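Local coordinates for Non-structural maintenance of chromosomes element 1 homolog (Xenopus laevis, PDB 7DG2), which probably acts as a RING-type E3 ubiquitin ligase, working with a MAGE protein within the SMC5-SMC6 complex that serves DNA repair, at residues H8-Q13 against R31-L36. Sequence-based numbering, arbitrary orientation.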
ATOM      1  N   HIS A   8     -10.985  13.715   7.651  1.00 19.42           N
ATOM      2  CA  HIS A   8      -9.606  13.370   7.993  1.00 18.91           C
ATOM      3  C   HIS A   8      -9.309  11.906   7.689  1.00 18.10           C
ATOM      4  O   HIS A   8      -8.215  11.570   7.212  1.00 17.31           O
ATOM      5  CB  HIS A   8      -9.329  13.626   9.471  1.00 17.28           C
ATOM      6  CG  HIS A   8      -9.620  15.026   9.916  1.00 22.52           C
ATOM      7  ND1 HIS A   8     -10.810  15.379  10.519  1.00 24.25           N
ATOM      8  CD2 HIS A   8      -8.864  16.150   9.882  1.00 20.60           C
ATOM      9  CE1 HIS A   8     -10.783  16.668  10.817  1.00 23.96           C
ATOM     10  NE2 HIS A   8      -9.617  17.160  10.440  1.00 23.66           N
ATOM     11  N   GLN A   9     -10.247  11.015   8.015  1.00 16.53           N
ATOM     12  CA  GLN A   9     -10.013   9.594   7.771  1.00 17.43           C
ATOM     13  C   GLN A   9      -9.854   9.330   6.282  1.00 14.86           C
ATOM     14  O   GLN A   9      -8.982   8.552   5.864  1.00 14.81           O
ATOM     15  CB  GLN A   9     -11.159   8.765   8.354  1.00 17.88           C
ATOM     16  CG  GLN A   9     -11.350   8.932   9.867  1.00 16.97           C
ATOM     17  CD  GLN A   9     -12.665   8.375  10.357  1.00 19.61           C
ATOM     18  OE1 GLN A   9     -13.473   7.880   9.568  1.00 19.64           O
ATOM     19  NE2 GLN A   9     -12.902   8.471  11.667  1.00 20.43           N
ATOM     20  N   ARG A  10     -10.688   9.978   5.459  1.00 15.96           N
ATOM     21  CA  ARG A  10     -10.622   9.765   4.020  1.00 15.98           C
ATOM     22  C   ARG A  10      -9.297  10.261   3.474  1.00 17.81           C
ATOM     23  O   ARG A  10      -8.671   9.599   2.640  1.00 16.22           O
ATOM     24  CB  ARG A  10     -11.795  10.479   3.337  1.00 17.43           C
ATOM     25  CG  ARG A  10     -11.840  10.274   1.851  1.00 19.50           C
ATOM     26  CD  ARG A  10     -12.408   8.911   1.520  1.00 19.15           C
ATOM     27  NE  ARG A  10     -13.871   8.879   1.616  1.00 22.68           N
ATOM     28  CZ  ARG A  10     -14.611   7.865   1.179  1.00 22.36           C
ATOM     29  NH1 ARG A  10     -15.931   7.896   1.297  1.00 18.65           N
ATOM     30  NH2 ARG A  10     -14.019   6.801   0.650  1.00 21.49           N
ATOM     31  N   PHE A  11      -8.845  11.416   3.965  1.00 16.13           N
ATOM     32  CA  PHE A  11      -7.540  11.946   3.585  1.00 17.00           C
ATOM     33  C   PHE A  11      -6.422  10.983   3.978  1.00 13.99           C
ATOM     34  O   PHE A  11      -5.501  10.727   3.189  1.00 14.34           O
ATOM     35  CB  PHE A  11      -7.364  13.315   4.245  1.00 16.57           C
ATOM     36  CG  PHE A  11      -6.077  14.021   3.902  1.00 18.40           C
ATOM     37  CD1 PHE A  11      -4.897  13.695   4.546  1.00 17.26           C
ATOM     38  CD2 PHE A  11      -6.067  15.053   2.980  1.00 19.48           C
ATOM     39  CE1 PHE A  11      -3.716  14.370   4.256  1.00 20.50           C
ATOM     40  CE2 PHE A  11      -4.902  15.734   2.687  1.00 22.83           C
ATOM     41  CZ  PHE A  11      -3.718  15.392   3.325  1.00 21.45           C
ATOM     42  N   LEU A  12      -6.474  10.465   5.206  1.00 13.68           N
ATOM     43  CA  LEU A  12      -5.420   9.574   5.683  1.00 15.68           C
ATOM     44  C   LEU A  12      -5.400   8.277   4.881  1.00 13.49           C
ATOM     45  O   LEU A  12      -4.323   7.779   4.517  1.00 14.84           O
ATOM     46  CB  LEU A  12      -5.613   9.309   7.180  1.00 13.14           C
ATOM     47  CG  LEU A  12      -4.648   8.320   7.833  1.00 14.36           C
ATOM     48  CD1 LEU A  12      -3.187   8.754   7.595  1.00 15.81           C
ATOM     49  CD2 LEU A  12      -4.963   8.188   9.336  1.00 16.00           C
ATOM     50  N   GLN A  13      -6.579   7.731   4.563  1.00 13.74           N
ATOM     51  CA  GLN A  13      -6.625   6.520   3.742  1.00 12.21           C
ATOM     52  C   GLN A  13      -5.979   6.745   2.381  1.00 13.74           C
ATOM     53  O   GLN A  13      -5.196   5.913   1.907  1.00 14.65           O
ATOM     54  CB  GLN A  13      -8.064   6.048   3.570  1.00 11.22           C
ATOM     55  CG  GLN A  13      -8.678   5.522   4.865  1.00 13.14           C
ATOM     56  CD  GLN A  13      -9.983   4.809   4.616  1.00 13.75           C
ATOM     57  OE1 GLN A  13     -10.340   4.537   3.462  1.00 16.19           O
ATOM     58  NE2 GLN A  13     -10.700   4.485   5.693  1.00 13.71           N
ATOM     59  N   ARG A  31      -9.845  19.259  -0.177  1.00 18.15           N
ATOM     60  CA  ARG A  31     -11.141  19.771  -0.618  1.00 19.95           C
ATOM     61  C   ARG A  31     -12.110  18.637  -0.902  1.00 21.74           C
ATOM     62  O   ARG A  31     -13.268  18.663  -0.465  1.00 20.80           O
ATOM     63  CB  ARG A  31     -10.968  20.620  -1.869  1.00 20.82           C
ATOM     64  CG  ARG A  31     -12.276  21.253  -2.326  1.00 21.99           C
ATOM     65  CD  ARG A  31     -11.997  22.233  -3.432  1.00 26.21           C
ATOM     66  NE  ARG A  31     -13.232  22.702  -4.042  1.00 32.51           N
ATOM     67  CZ  ARG A  31     -13.284  23.620  -4.999  1.00 37.14           C
ATOM     68  NH1 ARG A  31     -12.167  24.176  -5.452  1.00 35.16           N
ATOM     69  NH2 ARG A  31     -14.457  23.980  -5.501  1.00 40.86           N
ATOM     70  N   HIS A  32     -11.652  17.627  -1.646  1.00 20.77           N
ATOM     71  CA  HIS A  32     -12.544  16.534  -2.017  1.00 21.26           C
ATOM     72  C   HIS A  32     -12.999  15.748  -0.792  1.00 21.10           C
ATOM     73  O   HIS A  32     -14.168  15.349  -0.705  1.00 23.72           O
ATOM     74  CB  HIS A  32     -11.853  15.621  -3.032  1.00 23.00           C
ATOM     75  CG  HIS A  32     -12.799  14.730  -3.775  1.00 31.65           C
ATOM     76  ND1 HIS A  32     -13.757  15.220  -4.639  1.00 34.26           N
ATOM     77  CD2 HIS A  32     -12.937  13.384  -3.781  1.00 30.93           C
ATOM     78  CE1 HIS A  32     -14.448  14.212  -5.142  1.00 35.51           C
ATOM     79  NE2 HIS A  32     -13.968  13.087  -4.639  1.00 31.04           N
ATOM     80  N   CYS A  33     -12.095  15.523   0.175  1.00 19.84           N
ATOM     81  CA  CYS A  33     -12.481  14.825   1.397  1.00 20.03           C
ATOM     82  C   CYS A  33     -13.543  15.600   2.169  1.00 20.57           C
ATOM     83  O   CYS A  33     -14.455  15.005   2.748  1.00 20.58           O
ATOM     84  CB  CYS A  33     -11.264  14.587   2.289  1.00 20.11           C
ATOM     85  SG  CYS A  33     -10.100  13.417   1.580  1.00 21.53           S
ATOM     86  N   CYS A  34     -13.429  16.927   2.206  1.00 22.61           N
ATOM     87  CA  CYS A  34     -14.453  17.718   2.879  1.00 21.57           C
ATOM     88  C   CYS A  34     -15.796  17.590   2.175  1.00 21.40           C
ATOM     89  O   CYS A  34     -16.832  17.428   2.829  1.00 24.30           O
ATOM     90  CB  CYS A  34     -14.015  19.178   2.961  1.00 18.47           C
ATOM     91  SG  CYS A  34     -12.673  19.383   4.163  1.00 22.40           S
ATOM     92  N   GLU A  35     -15.796  17.638   0.843  1.00 23.32           N
ATOM     93  CA  GLU A  35     -17.053  17.543   0.109  1.00 24.79           C
ATOM     94  C   GLU A  35     -17.687  16.164   0.259  1.00 27.10           C
ATOM     95  O   GLU A  35     -18.906  16.053   0.439  1.00 26.86           O
ATOM     96  CB  GLU A  35     -16.811  17.881  -1.359  1.00 29.38           C
ATOM     97  CG  GLU A  35     -16.362  19.311  -1.545  1.00 31.59           C
ATOM     98  CD  GLU A  35     -15.902  19.596  -2.950  1.00 39.06           C
ATOM     99  OE1 GLU A  35     -15.658  18.624  -3.697  1.00 39.82           O
ATOM    100  OE2 GLU A  35     -15.785  20.790  -3.306  1.00 37.22           O
ATOM    101  N   LEU A  36     -16.871  15.105   0.219  1.00 23.17           N
ATOM    102  CA  LEU A  36     -17.381  13.739   0.340  1.00 25.92           C
ATOM    103  C   LEU A  36     -18.042  13.464   1.684  1.00 29.47           C
ATOM    104  O   LEU A  36     -18.817  12.506   1.794  1.00 31.21           O
ATOM    105  CB  LEU A  36     -16.250  12.723   0.133  1.00 25.15           C
ATOM    106  CG  LEU A  36     -15.861  12.378  -1.307  1.00 30.70           C
ATOM    107  CD1 LEU A  36     -14.598  11.519  -1.346  1.00 28.63           C
ATOM    108  CD2 LEU A  36     -17.019  11.667  -2.000  1.00 29.21           C
TER
HETATM  109  O   HOH W   1     -18.327   9.502   1.295  1.00 31.20           O
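The guanidinium of Arg10 is gripped by several groups and reaches Leu36 across a helix-helix contact. The contact joins helices 6-18 and 23-36 of the N-terminal Nse1 region, which is related to helix-turn-helix folds. One water lies 2.9 Å from Arg10 NH1, a weak bond in which the water accepts. The same water donates to Leu36 O, 3.1 Å away, and so links the two helices. Arg10 NE bonds to His37 NE2, one residue past Leu36, and Arg10 NH2 to the carbonyl oxygen of Gln83 of the MAGE chain. All three guanidinium nitrogens thus have partners, which should fix the rotation of this buried group.

The axes of segments 8-13 and 31-36 approach to 8.7 Å, and their directions differ by 136°, nearer antiparallel than parallel. No direct hydrogen bond crosses between the two segments. The nearest CA atoms of the two segments are those of Arg10 and Cys33, 6.0 Å apart.

Arg10 starts with CG anti to the backbone N (chi1 -178°), then bends at chi2 and chi3. Its CG packs on Cys33 SG at 3.6 Å, while the bends carry the guanidinium to Leu36. There CD1 of Leu36 lies over one face, 4.0 Å from Arg10 NE, and the two side chains cross at about a right angle.

The Phe11 ring meets Phe49 edge-to-face and also touches Leu53 of helix 46-57, so a third helix joins the packing. Gln9 and Gln13 bond to the MAGE chain, placing this helix pair at the subunit interface. Cys33 SG lies between Arg10 and Phe11: it packs against Phe11 CB at 3.8 Å and lies 3.4 Å from Phe11 N.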